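Local atomic coordinates of bifunctional autolysin (Staphylococcus aureus subsp. aureus Mu50, PDB entry 6FXO), a protein that hydrolyses bacterial cell-wall peptidoglycan as an autolysin, this chain probably carrying its glycoside hydrolase family 73 N-acetylglucosaminidase activity. Residues Q16-Q21 against H47-K52; Q29-R32 against K36-D39; L60-L65 against G226-I231; A190-L195 against R199-H204. All blocks are in the same frame, centred on the assembly; numbering follows the deposited sequence.

Interaction 1: residues Q16-Q21 against H47-K52; sequences QVAQIQ and HAMDTK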
loop_
_atom_site.group_PDB
_atom_site.type_symbol
_atom_site.label_atom_id
_atom_site.label_comp_id
_atom_site.label_asym_id
_atom_site.label_seq_id
_atom_site.Cartn_x
_atom_site.Cartn_y
_atom_site.Cartn_z
ATOM N N GLN A 16 26.785 -2.072 -1.137
ATOM C CA GLN A 16 26.566 -3.354 -1.802
ATOM C C GLN A 16 25.158 -3.444 -2.300
ATOM O O GLN A 16 24.923 -3.741 -3.468
ATOM C CB GLN A 16 26.791 -4.532 -0.817
ATOM C CG GLN A 16 27.402 -5.834 -1.383
ATOM C CD GLN A 16 27.444 -6.944 -0.337
ATOM O OE1 GLN A 16 28.102 -6.812 0.699
ATOM N NE2 GLN A 16 26.826 -8.124 -0.600
ATOM N N VAL A 17 24.214 -3.153 -1.411
ATOM C CA VAL A 17 22.816 -3.242 -1.865
ATOM C C VAL A 17 22.385 -2.287 -2.965
ATOM O O VAL A 17 21.526 -2.627 -3.774
ATOM C CB VAL A 17 21.830 -3.243 -0.682
ATOM C CG1 VAL A 17 21.964 -4.534 0.113
ATOM C CG2 VAL A 17 22.058 -2.035 0.209
ATOM N N ALA A 18 22.951 -1.090 -2.977
ATOM C CA ALA A 18 22.607 -0.116 -4.001
ATOM C C ALA A 18 23.199 -0.453 -5.370
ATOM O O ALA A 18 22.504 -0.321 -6.377
ATOM C CB ALA A 18 23.061 1.268 -3.575
ATOM N N GLN A 19 24.493 -0.860 -5.423
ATOM C CA GLN A 19 25.118 -1.205 -6.668
ATOM C C GLN A 19 24.359 -2.404 -7.204
ATOM O O GLN A 19 24.224 -2.531 -8.419
ATOM C CB GLN A 19 26.630 -1.522 -6.445
ATOM C CG GLN A 19 27.624 -1.368 -7.636
ATOM C CD GLN A 19 28.141 0.035 -7.983
ATOM O OE1 GLN A 19 27.718 0.642 -8.968
ATOM N NE2 GLN A 19 29.040 0.594 -7.160
ATOM N N ILE A 20 23.828 -3.285 -6.290
ATOM C CA ILE A 20 23.086 -4.430 -6.812
ATOM C C ILE A 20 21.850 -3.966 -7.605
ATOM O O ILE A 20 21.487 -4.600 -8.600
ATOM C CB ILE A 20 22.688 -5.397 -5.658
ATOM C CG1 ILE A 20 23.939 -5.990 -4.992
ATOM C CG2 ILE A 20 21.780 -6.505 -6.181
ATOM C CD1 ILE A 20 23.659 -6.713 -3.678
ATOM N N GLN A 21 21.206 -2.858 -7.164
ATOM C CA GLN A 21 20.031 -2.353 -7.890
ATOM C C GLN A 21 20.354 -1.870 -9.267
ATOM O O GLN A 21 19.567 -1.981 -10.205
ATOM C CB GLN A 21 19.371 -1.189 -7.117
ATOM C CG GLN A 21 17.840 -1.198 -7.026
ATOM C CD GLN A 21 17.351 -2.309 -6.129
ATOM O OE1 GLN A 21 16.401 -3.023 -6.428
ATOM N NE2 GLN A 21 18.128 -2.527 -5.071
ATOM N N HIS A 47 20.652 6.815 -1.931
ATOM C CA HIS A 47 19.929 7.815 -1.112
ATOM C C HIS A 47 18.462 7.463 -0.866
ATOM O O HIS A 47 17.911 7.715 0.187
ATOM C CB HIS A 47 20.052 9.214 -1.763
ATOM C CG HIS A 47 19.315 10.326 -1.086
ATOM N ND1 HIS A 47 18.179 10.880 -1.636
ATOM C CD2 HIS A 47 19.647 11.100 -0.025
ATOM C CE1 HIS A 47 17.847 11.964 -0.938
ATOM N NE2 HIS A 47 18.724 12.120 0.042
ATOM N N ALA A 48 17.845 6.931 -1.873
ATOM C CA ALA A 48 16.469 6.531 -1.841
ATOM C C ALA A 48 16.278 5.233 -1.020
ATOM O O ALA A 48 15.179 4.966 -0.535
ATOM C CB ALA A 48 15.985 6.334 -3.243
ATOM N N MET A 49 17.378 4.487 -0.861
ATOM C CA MET A 49 17.460 3.199 -0.137
ATOM C C MET A 49 17.998 3.264 1.297
ATOM O O MET A 49 17.790 2.362 2.127
ATOM C CB MET A 49 18.419 2.282 -0.911
ATOM C CG MET A 49 17.792 1.516 -2.005
ATOM S SD MET A 49 19.081 0.577 -2.878
ATOM C CE MET A 49 19.811 -0.254 -1.591
ATOM N N ASP A 50 18.677 4.326 1.571
ATOM C CA ASP A 50 19.284 4.559 2.861
ATOM C C ASP A 50 18.294 4.613 3.947
ATOM O O ASP A 50 17.882 5.673 4.347
ATOM C CB ASP A 50 20.166 5.819 2.776
ATOM C CG ASP A 50 20.915 6.142 4.048
ATOM O OD1 ASP A 50 21.767 5.330 4.455
ATOM O OD2 ASP A 50 20.698 7.236 4.598
ATOM N N THR A 51 17.944 3.458 4.476
ATOM C CA THR A 51 16.947 3.470 5.558
ATOM C C THR A 51 17.358 4.342 6.726
ATOM O O THR A 51 16.491 4.769 7.479
ATOM C CB THR A 51 16.733 2.110 6.184
ATOM O OG1 THR A 51 17.894 1.804 6.939
ATOM C CG2 THR A 51 16.460 1.033 5.189
ATOM N N LYS A 52 18.648 4.569 6.938
ATOM C CA LYS A 52 18.974 5.406 8.051
ATOM C C LYS A 52 18.387 6.781 7.848
ATOM O O LYS A 52 17.999 7.438 8.806
ATOM C CB LYS A 52 20.486 5.505 8.344
ATOM C CG LYS A 52 20.924 5.765 9.831
ATOM C CD LYS A 52 19.858 6.127 10.956
ATOM C CE LYS A 52 20.484 6.297 12.360
ATOM N NZ LYS A 52 19.507 6.512 13.514
#
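Met49 reaches across to Val17, Ala18 and Gln21. Its CB points toward helix 14-22. CG packs beside Trp200 of helix 195-200. The chain stays extended about CB-CG (chi2 176°), which carries the sulfur out to the helix. Met49 SD lies 3.8 Å from Ala18 CA. Ala18 CB is 4.1 Å and Gln21 NE2 3.9 Å from Met49 SD. A bend at the thioether (chi3 53°) turns the methyl along the helix toward Val17. There Met49 CE meets Val17 CG2 at 3.4 Å, and Ala18 N lies 3.5 Å from Met49 CE.

Helix 14-22 packs here against the end of helix 42-49, just before the chain breaks at Asp50. Asp50 is the centre of an inverse gamma turn and the N-cap of the next helix, 51-56. Met49 O is hydrogen-bonded to Tyr196 OH.

The contact between the two segments is apolar apart from the amide of Gln21 and the backbone N of Ala18. The Gln21 side chain bends at chi2, and its OE1 is hydrogen-bonded to Gln209 NE2.

Interaction 2: residues Q29-R32 against K36-D39; sequences QVQR and KWTD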
loop_
_atom_site.group_PDB
_atom_site.type_symbol
_atom_site.label_atom_id
_atom_site.label_comp_id
_atom_site.label_asym_id
_atom_site.label_seq_id
_atom_site.Cartn_x
_atom_site.Cartn_y
_atom_site.Cartn_z
ATOM N N GLN A 29 14.184 4.001 -12.596
ATOM C CA GLN A 29 13.844 5.301 -13.134
ATOM C C GLN A 29 13.813 6.445 -12.113
ATOM O O GLN A 29 13.664 6.219 -10.908
ATOM C CB GLN A 29 12.513 5.211 -13.936
ATOM C CG GLN A 29 12.378 4.063 -14.971
ATOM C CD GLN A 29 13.445 4.046 -16.057
ATOM O OE1 GLN A 29 13.260 4.479 -17.191
ATOM N NE2 GLN A 29 14.611 3.596 -15.621
ATOM N N VAL A 30 13.995 7.679 -12.606
ATOM C CA VAL A 30 13.986 8.855 -11.761
ATOM C C VAL A 30 13.249 9.968 -12.483
ATOM O O VAL A 30 13.682 10.457 -13.520
ATOM C CB VAL A 30 15.405 9.275 -11.285
ATOM C CG1 VAL A 30 16.320 9.588 -12.462
ATOM C CG2 VAL A 30 15.319 10.459 -10.329
ATOM N N GLN A 31 12.092 10.328 -11.921
ATOM C CA GLN A 31 11.188 11.363 -12.397
ATOM C C GLN A 31 11.756 12.675 -11.925
ATOM O O GLN A 31 11.242 13.209 -10.941
ATOM C CB GLN A 31 9.809 11.222 -11.731
ATOM C CG GLN A 31 8.774 10.359 -12.409
ATOM C CD GLN A 31 7.383 10.649 -11.880
ATOM O OE1 GLN A 31 6.599 11.365 -12.509
ATOM N NE2 GLN A 31 7.040 10.133 -10.690
ATOM N N ARG A 32 12.815 13.189 -12.579
ATOM C CA ARG A 32 13.360 14.462 -12.159
ATOM C C ARG A 32 12.320 15.557 -12.295
ATOM O O ARG A 32 12.379 16.576 -11.622
ATOM C CB ARG A 32 14.716 14.742 -12.927
ATOM C CG ARG A 32 15.454 13.472 -13.483
ATOM C CD ARG A 32 16.981 13.297 -13.175
ATOM N NE ARG A 32 17.209 12.963 -11.763
ATOM C CZ ARG A 32 18.333 12.730 -11.159
ATOM N NH1 ARG A 32 19.481 12.770 -11.841
ATOM N NH2 ARG A 32 18.332 12.467 -9.843
ATOM N N LYS A 36 8.152 11.934 -16.718
ATOM C CA LYS A 36 9.318 11.517 -17.466
ATOM C C LYS A 36 10.416 10.859 -16.642
ATOM O O LYS A 36 10.896 11.424 -15.660
ATOM C CB LYS A 36 9.940 12.678 -18.287
ATOM C CG LYS A 36 11.465 12.524 -18.536
ATOM C CD LYS A 36 11.940 12.407 -20.025
ATOM C CE LYS A 36 12.683 11.104 -20.334
ATOM N NZ LYS A 36 14.064 11.242 -20.916
ATOM N N TRP A 37 10.827 9.673 -17.078
ATOM C CA TRP A 37 11.860 8.957 -16.366
ATOM C C TRP A 37 13.196 8.886 -17.061
ATOM O O TRP A 37 13.330 9.102 -18.269
ATOM C CB TRP A 37 11.387 7.557 -15.999
ATOM C CG TRP A 37 10.289 7.561 -14.978
ATOM C CD1 TRP A 37 10.425 7.570 -13.617
ATOM C CD2 TRP A 37 8.880 7.559 -15.241
ATOM N NE1 TRP A 37 9.186 7.572 -13.019
ATOM C CE2 TRP A 37 8.222 7.564 -13.996
ATOM C CE3 TRP A 37 8.116 7.554 -16.411
ATOM C CZ2 TRP A 37 6.831 7.564 -13.894
ATOM C CZ3 TRP A 37 6.740 7.555 -16.304
ATOM C CH2 TRP A 37 6.112 7.560 -15.058
ATOM N N THR A 38 14.193 8.586 -16.258
ATOM C CA THR A 38 15.554 8.467 -16.729
ATOM C C THR A 38 16.217 7.546 -15.773
ATOM O O THR A 38 15.781 7.453 -14.635
ATOM C CB THR A 38 16.174 9.808 -16.710
ATOM O OG1 THR A 38 15.274 10.666 -17.398
ATOM C CG2 THR A 38 17.498 9.818 -17.398
ATOM N N ASP A 39 17.229 6.837 -16.211
ATOM C CA ASP A 39 17.834 5.948 -15.239
ATOM C C ASP A 39 18.586 6.646 -14.130
ATOM O O ASP A 39 19.327 7.589 -14.383
ATOM C CB ASP A 39 18.716 4.881 -15.910
ATOM C CG ASP A 39 18.729 4.888 -17.427
ATOM O OD1 ASP A 39 17.802 4.311 -18.033
ATOM O OD2 ASP A 39 19.688 5.440 -18.006
#
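Val30 and Thr38 hold the close part of this contact. Val30 N donates to Thr38 O at 2.7 Å, but the bond is bent (128°) and weak. The return bond from Thr38 N to Val30 O is longer, 3.4 Å, and also weak. Two CA-H...O contacts add to them. Gln29 CA lies 3.3 Å from Thr38 O, so this carbonyl takes two partners. Gln31 CA approaches Lys36 O at 3.3 Å in a nearly straight line (176°).

The chain doubles back here between helices 14-22 and 42-49. It makes a single bridge, Gln29 with Asp39, and no regular hairpin. Gln31 centres an inverse gamma turn. Its side chain runs alongside Trp37 and points the same way, with Gln31 CD 3.7 Å from Trp37 CZ2 and amide and ring planes 36° apart. Gln31 OE1 is hydrogen-bonded to Gly35 N, and Trp37 NE1 weakly to Asp213.

The outer side is looser. Lys36 and Asp39 start away from the partner segment. Gln29 NE2 stays 4.1 Å from Asp39 OD1. Arg32 forms its salt bridge with Asp44. The turn thus rests on weak backbone contacts and a glutamine lying beside an indole, and not on ion pairs between its two arms.

Interaction 3: residues L60-L65 against G226-I231; sequences LKYQFL and GYYDKI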
loop_
_atom_site.group_PDB
_atom_site.type_symbol
_atom_site.label_atom_id
_atom_site.label_comp_id
_atom_site.label_asym_id
_atom_site.label_seq_id
_atom_site.Cartn_x
_atom_site.Cartn_y
_atom_site.Cartn_z
ATOM N N LEU A 60 8.508 9.786 5.783
ATOM C CA LEU A 60 9.276 8.675 5.193
ATOM C C LEU A 60 9.310 7.350 6.023
ATOM O O LEU A 60 9.314 6.301 5.404
ATOM C CB LEU A 60 10.729 9.058 4.763
ATOM C CG LEU A 60 11.028 10.343 3.905
ATOM C CD1 LEU A 60 12.477 10.296 3.449
ATOM C CD2 LEU A 60 10.222 10.468 2.654
ATOM N N LYS A 61 9.272 7.389 7.385
ATOM C CA LYS A 61 9.303 6.105 8.083
ATOM C C LYS A 61 8.074 5.222 7.777
ATOM O O LYS A 61 8.114 4.063 8.073
ATOM C CB LYS A 61 9.487 6.222 9.623
ATOM C CG LYS A 61 8.475 7.122 10.386
ATOM C CD LYS A 61 8.900 7.315 11.883
ATOM C CE LYS A 61 7.915 8.101 12.747
ATOM N NZ LYS A 61 8.363 8.307 14.177
ATOM N N TYR A 62 6.997 5.770 7.136
ATOM C CA TYR A 62 5.869 4.908 6.878
ATOM C C TYR A 62 6.113 3.768 5.927
ATOM O O TYR A 62 5.262 2.887 5.856
ATOM C CB TYR A 62 4.498 5.684 6.766
ATOM C CG TYR A 62 3.928 6.141 8.111
ATOM C CD1 TYR A 62 4.497 7.201 8.805
ATOM C CD2 TYR A 62 2.874 5.460 8.724
ATOM C CE1 TYR A 62 4.055 7.567 10.064
ATOM C CE2 TYR A 62 2.392 5.832 10.015
ATOM C CZ TYR A 62 2.984 6.876 10.653
ATOM O OH TYR A 62 2.449 7.309 11.846
ATOM N N GLN A 63 7.291 3.780 5.177
ATOM C CA GLN A 63 7.604 2.712 4.249
ATOM C C GLN A 63 7.968 1.463 5.048
ATOM O O GLN A 63 8.014 0.379 4.497
ATOM C CB GLN A 63 8.712 3.077 3.235
ATOM C CG GLN A 63 10.112 3.375 3.761
ATOM C CD GLN A 63 10.773 4.168 2.645
ATOM O OE1 GLN A 63 11.260 3.564 1.603
ATOM N NE2 GLN A 63 10.773 5.565 2.844
ATOM N N PHE A 64 8.308 1.666 6.293
ATOM C CA PHE A 64 8.656 0.568 7.215
ATOM C C PHE A 64 7.444 0.120 8.067
ATOM O O PHE A 64 7.577 -0.778 8.894
ATOM C CB PHE A 64 9.850 0.858 8.065
ATOM C CG PHE A 64 11.016 1.478 7.346
ATOM C CD1 PHE A 64 11.729 0.765 6.341
ATOM C CD2 PHE A 64 11.398 2.775 7.625
ATOM C CE1 PHE A 64 12.734 1.367 5.681
ATOM C CE2 PHE A 64 12.441 3.366 6.933
ATOM C CZ PHE A 64 13.104 2.664 5.965
ATOM N N LEU A 65 6.288 0.792 7.907
ATOM C CA LEU A 65 5.127 0.379 8.688
ATOM C C LEU A 65 4.698 -1.065 8.206
ATOM O O LEU A 65 4.634 -1.292 7.006
ATOM C CB LEU A 65 3.917 1.356 8.478
ATOM C CG LEU A 65 2.572 1.006 9.114
ATOM C CD1 LEU A 65 2.547 1.440 10.664
ATOM C CD2 LEU A 65 1.359 1.547 8.291
ATOM N N GLY A 226 -0.379 10.418 5.072
ATOM C CA GLY A 226 -1.402 11.459 4.933
ATOM C C GLY A 226 -2.738 10.930 5.411
ATOM O O GLY A 226 -3.485 11.641 6.088
ATOM N N TYR A 227 -3.017 9.699 5.113
ATOM C CA TYR A 227 -4.255 9.176 5.565
ATOM C C TYR A 227 -4.216 9.022 7.087
ATOM O O TYR A 227 -5.222 9.254 7.712
ATOM C CB TYR A 227 -4.574 7.755 4.977
ATOM C CG TYR A 227 -4.841 7.708 3.515
ATOM C CD1 TYR A 227 -6.060 8.122 2.987
ATOM C CD2 TYR A 227 -3.857 7.325 2.620
ATOM C CE1 TYR A 227 -6.281 8.163 1.621
ATOM C CE2 TYR A 227 -4.067 7.353 1.258
ATOM C CZ TYR A 227 -5.282 7.770 0.758
ATOM O OH TYR A 227 -5.514 7.776 -0.588
ATOM N N TYR A 228 -3.064 8.653 7.693
ATOM C CA TYR A 228 -2.973 8.490 9.116
ATOM C C TYR A 228 -3.296 9.768 9.829
ATOM O O TYR A 228 -3.951 9.696 10.849
ATOM C CB TYR A 228 -1.566 8.028 9.599
ATOM C CG TYR A 228 -1.494 6.543 9.807
ATOM C CD1 TYR A 228 -1.043 5.687 8.785
ATOM C CD2 TYR A 228 -1.887 5.974 11.026
ATOM C CE1 TYR A 228 -1.004 4.300 8.977
ATOM C CE2 TYR A 228 -1.872 4.595 11.216
ATOM C CZ TYR A 228 -1.431 3.763 10.199
ATOM O OH TYR A 228 -1.409 2.408 10.444
ATOM N N ASP A 229 -2.824 10.885 9.339
ATOM C CA ASP A 229 -3.094 12.162 9.961
ATOM C C ASP A 229 -4.547 12.593 9.830
ATOM O O ASP A 229 -5.053 13.246 10.709
ATOM C CB ASP A 229 -2.185 13.279 9.415
ATOM C CG ASP A 229 -0.704 13.037 9.605
ATOM O OD1 ASP A 229 -0.320 12.515 10.670
ATOM O OD2 ASP A 229 0.082 13.458 8.730
ATOM N N LYS A 230 -5.188 12.227 8.723
ATOM C CA LYS A 230 -6.575 12.616 8.511
ATOM C C LYS A 230 -7.410 11.826 9.393
ATOM O O LYS A 230 -8.354 12.345 9.960
ATOM C CB LYS A 230 -7.017 12.402 7.047
ATOM C CG LYS A 230 -6.962 13.703 6.242
ATOM C CD LYS A 230 -8.102 13.899 5.240
ATOM C CE LYS A 230 -7.974 15.122 4.357
ATOM N NZ LYS A 230 -9.090 15.220 3.365
ATOM N N ILE A 231 -7.098 10.552 9.475
ATOM C CA ILE A 231 -7.802 9.629 10.281
ATOM C C ILE A 231 -7.673 9.905 11.706
ATOM O O ILE A 231 -8.630 9.711 12.410
ATOM C CB ILE A 231 -7.333 8.208 9.975
ATOM C CG1 ILE A 231 -8.017 7.669 8.751
ATOM C CG2 ILE A 231 -7.613 7.308 11.140
ATOM C CD1 ILE A 231 -7.277 6.446 8.289
#
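Tyr62 and Tyr228 meet obliquely. Their ring planes stand 45° apart and their centroids are 5.1 Å apart. Tyr62 CE2 sits above one face of Tyr228, offset toward its rim, 3.7 Å from Tyr228 CD1. Leu65 comes from the opposite direction to Tyr228. Its CG lies anti to the backbone N (chi1 174°), which sends the branch toward the phenol end. Leu65 CD2 is 3.7 Å from Tyr228 CE1 and 3.6 Å from Tyr228 OH.

The contact joins the 3-10 turn 60-64 to helix 216-231 of the glycoside hydrolase family 73 fold, which belongs to the lysozyme clan. In the chain, 160 residues lie between the two segments. The turn is tied down from within. Gln63 N (3.2 Å) and Gln63 NE2 (3.0 Å, 166°) both donate to Leu60 O, from opposite faces of its carbonyl plane. Gln63 NE2 also bonds Asn218 OD1 on the long helix.

Both tyrosines are buried, and both hydroxyls have partners. Tyr62 OH is hydrogen-bonded to Gly235 N, and Tyr228 OH to Asn105 ND2 and Gln71 OE1. Tyr62 also meets Phe238 of strand 237-242 edge-to-face.

Interaction 4: residues A190-L195 against R199-H204; sequences AGQNTL and RWNPAH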
loop_
_atom_site.group_PDB
_atom_site.type_symbol
_atom_site.label_atom_id
_atom_site.label_comp_id
_atom_site.label_asym_id
_atom_site.label_seq_id
_atom_site.Cartn_x
_atom_site.Cartn_y
_atom_site.Cartn_z
ATOM N N ALA A 190 3.499 -12.611 0.701
ATOM C CA ALA A 190 4.628 -13.348 0.131
ATOM C C ALA A 190 5.875 -12.812 0.797
ATOM O O ALA A 190 6.999 -12.992 0.341
ATOM C CB ALA A 190 4.704 -13.110 -1.365
ATOM N N GLY A 191 5.641 -12.135 1.889
ATOM C CA GLY A 191 6.713 -11.530 2.683
ATOM C C GLY A 191 7.104 -10.075 2.450
ATOM O O GLY A 191 7.911 -9.509 3.217
ATOM N N GLN A 192 6.587 -9.428 1.403
ATOM C CA GLN A 192 7.022 -8.044 1.289
ATOM C C GLN A 192 5.981 -7.215 2.022
ATOM O O GLN A 192 5.082 -6.661 1.390
ATOM C CB GLN A 192 7.187 -7.712 -0.180
ATOM C CG GLN A 192 8.509 -8.296 -0.645
ATOM C CD GLN A 192 8.663 -8.363 -2.140
ATOM O OE1 GLN A 192 8.240 -9.343 -2.773
ATOM N NE2 GLN A 192 9.307 -7.337 -2.724
ATOM N N ASN A 193 6.103 -7.175 3.371
ATOM C CA ASN A 193 5.159 -6.436 4.208
ATOM C C ASN A 193 5.307 -4.960 4.518
ATOM O O ASN A 193 4.611 -4.481 5.399
ATOM C CB ASN A 193 4.821 -7.176 5.496
ATOM C CG ASN A 193 5.931 -7.883 6.201
ATOM O OD1 ASN A 193 6.980 -7.307 6.488
ATOM N ND2 ASN A 193 5.723 -9.111 6.676
ATOM N N THR A 194 6.229 -4.265 3.887
ATOM C CA THR A 194 6.377 -2.848 4.158
ATOM C C THR A 194 6.660 -2.303 2.818
ATOM O O THR A 194 7.207 -3.035 1.994
ATOM C CB THR A 194 7.593 -2.537 5.002
ATOM O OG1 THR A 194 8.709 -3.221 4.412
ATOM C CG2 THR A 194 7.403 -2.887 6.432
ATOM N N LEU A 195 6.364 -1.037 2.604
ATOM C CA LEU A 195 6.649 -0.494 1.270
ATOM C C LEU A 195 8.184 -0.604 0.872
ATOM O O LEU A 195 8.481 -0.617 -0.277
ATOM C CB LEU A 195 6.173 0.987 1.086
ATOM C CG LEU A 195 4.722 1.356 1.568
ATOM C CD1 LEU A 195 4.580 2.794 1.827
ATOM C CD2 LEU A 195 3.652 0.870 0.616
ATOM N N ARG A 199 9.664 -2.547 -2.593
ATOM C CA ARG A 199 10.503 -1.881 -3.542
ATOM C C ARG A 199 11.875 -2.486 -3.748
ATOM O O ARG A 199 12.213 -2.760 -4.897
ATOM C CB ARG A 199 10.691 -0.364 -3.220
ATOM C CG ARG A 199 11.629 0.420 -4.239
ATOM C CD ARG A 199 11.096 0.359 -5.719
ATOM N NE ARG A 199 12.003 0.978 -6.669
ATOM C CZ ARG A 199 13.188 0.517 -7.020
ATOM N NH1 ARG A 199 13.644 -0.628 -6.494
ATOM N NH2 ARG A 199 13.936 1.195 -7.876
ATOM N N TRP A 200 12.651 -2.636 -2.637
ATOM C CA TRP A 200 13.991 -3.189 -2.597
ATOM C C TRP A 200 14.134 -4.684 -2.255
ATOM O O TRP A 200 15.190 -5.264 -2.515
ATOM C CB TRP A 200 14.771 -2.305 -1.628
ATOM C CG TRP A 200 14.438 -0.853 -1.839
ATOM C CD1 TRP A 200 13.613 -0.080 -1.085
ATOM C CD2 TRP A 200 14.876 -0.032 -2.925
ATOM N NE1 TRP A 200 13.509 1.180 -1.641
ATOM C CE2 TRP A 200 14.277 1.235 -2.763
ATOM C CE3 TRP A 200 15.717 -0.246 -4.017
ATOM C CZ2 TRP A 200 14.492 2.285 -3.657
ATOM C CZ3 TRP A 200 15.930 0.797 -4.903
ATOM C CH2 TRP A 200 15.323 2.043 -4.717
ATOM N N ASN A 201 13.079 -5.301 -1.676
ATOM C CA ASN A 201 13.115 -6.705 -1.313
ATOM C C ASN A 201 14.393 -7.082 -0.566
ATOM O O ASN A 201 15.145 -7.852 -1.129
ATOM C CB ASN A 201 13.037 -7.573 -2.561
ATOM C CG ASN A 201 12.595 -8.982 -2.288
ATOM O OD1 ASN A 201 13.194 -9.687 -1.469
ATOM N ND2 ASN A 201 11.617 -9.504 -2.995
ATOM N N PRO A 202 14.666 -6.612 0.669
ATOM C CA PRO A 202 15.923 -7.066 1.263
ATOM C C PRO A 202 16.122 -8.640 1.367
ATOM O O PRO A 202 17.289 -9.009 1.298
ATOM C CB PRO A 202 15.961 -6.327 2.608
ATOM C CG PRO A 202 15.105 -5.047 2.358
ATOM C CD PRO A 202 14.041 -5.489 1.410
ATOM N N ALA A 203 15.112 -9.565 1.558
ATOM C CA ALA A 203 15.486 -10.979 1.632
ATOM C C ALA A 203 16.100 -11.473 0.299
ATOM O O ALA A 203 17.021 -12.290 0.317
ATOM C CB ALA A 203 14.274 -11.827 1.996
ATOM N N HIS A 204 15.571 -10.984 -0.848
ATOM C CA HIS A 204 16.054 -11.350 -2.166
ATOM C C HIS A 204 16.212 -10.079 -3.006
ATOM O O HIS A 204 15.348 -9.808 -3.856
ATOM C CB HIS A 204 15.163 -12.405 -2.846
ATOM C CG HIS A 204 14.735 -13.487 -1.909
ATOM N ND1 HIS A 204 15.548 -14.556 -1.600
ATOM C CD2 HIS A 204 13.653 -13.572 -1.104
ATOM C CE1 HIS A 204 14.977 -15.258 -0.628
ATOM N NE2 HIS A 204 13.834 -14.679 -0.311
#
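Gln192 and Asn201 are brought together by their first torsions. In Gln192, CG stands opposite the carbonyl carbon (chi1 -79°) and the chain runs on extended. In Asn201, CG stands opposite the backbone N (chi1 -160°), which swings its amide toward Gln192. The two side chains cross at about a right angle, with amide planes 51° apart. Asn201 ND2 packs 3.3 Å from Gln192 CD. Asn201 ND2 also lies 3.2 Å from Gln192 NE2, but both are donors and do not bond.

The amide of Gln192 is gripped by other residues instead. NE2 donates to Lys197 O, and OE1 is hydrogen-bonded to His208 ND1. This fixes the rotation of the group that Asn201 rests on. Asn201 uses its own oxygen locally: His204 N donates to Asn201 OD1 at 2.8 Å, an Asx motif.

The frame is the short helix 195-200 with its two ends. Thr194 is the N-cap, its side chain capping a backbone N in the first turn. Arg199 N donates to Leu195 O at 3.2 Å, the i to i+4 bond of the helix, somewhat bent. Asn201, with positive phi, ends the helix. Just before this helix, Gln192 centres an inverse gamma turn.

Leu195 faces helix 216-231, on Ala217, Ala221 and Ile224. The Arg199 chain bends at chi2; Trp200 CH2 lies 3.4 Å above the centre of the Arg199 guanidinium plane, and Arg199 NE donates to Asp213 O.

Overall arrangement
From the N terminus, helix 14-22 leads into a loop that interaction 1 closes on the end of helix 42-49. Interaction 2 nests inside that loop as a smaller reversal near the surface, its centre about 17 Å from that of interaction 1. Interaction 3 opens after helix 51-56 and closes far along the chain on helix 216-231. Interaction 4 nests inside this second, long loop, at helix 195-200. No loops cross. Trp200 of interaction 4 packs on Gln21 of interaction 1. Thr51 of interaction 1 packs on Phe64 of interaction 3. Leu195 of interaction 4 touches Gln63 of interaction 3. Helices 14-22, 42-49 and 51-56 are thus tied to helices 195-200 and 216-231.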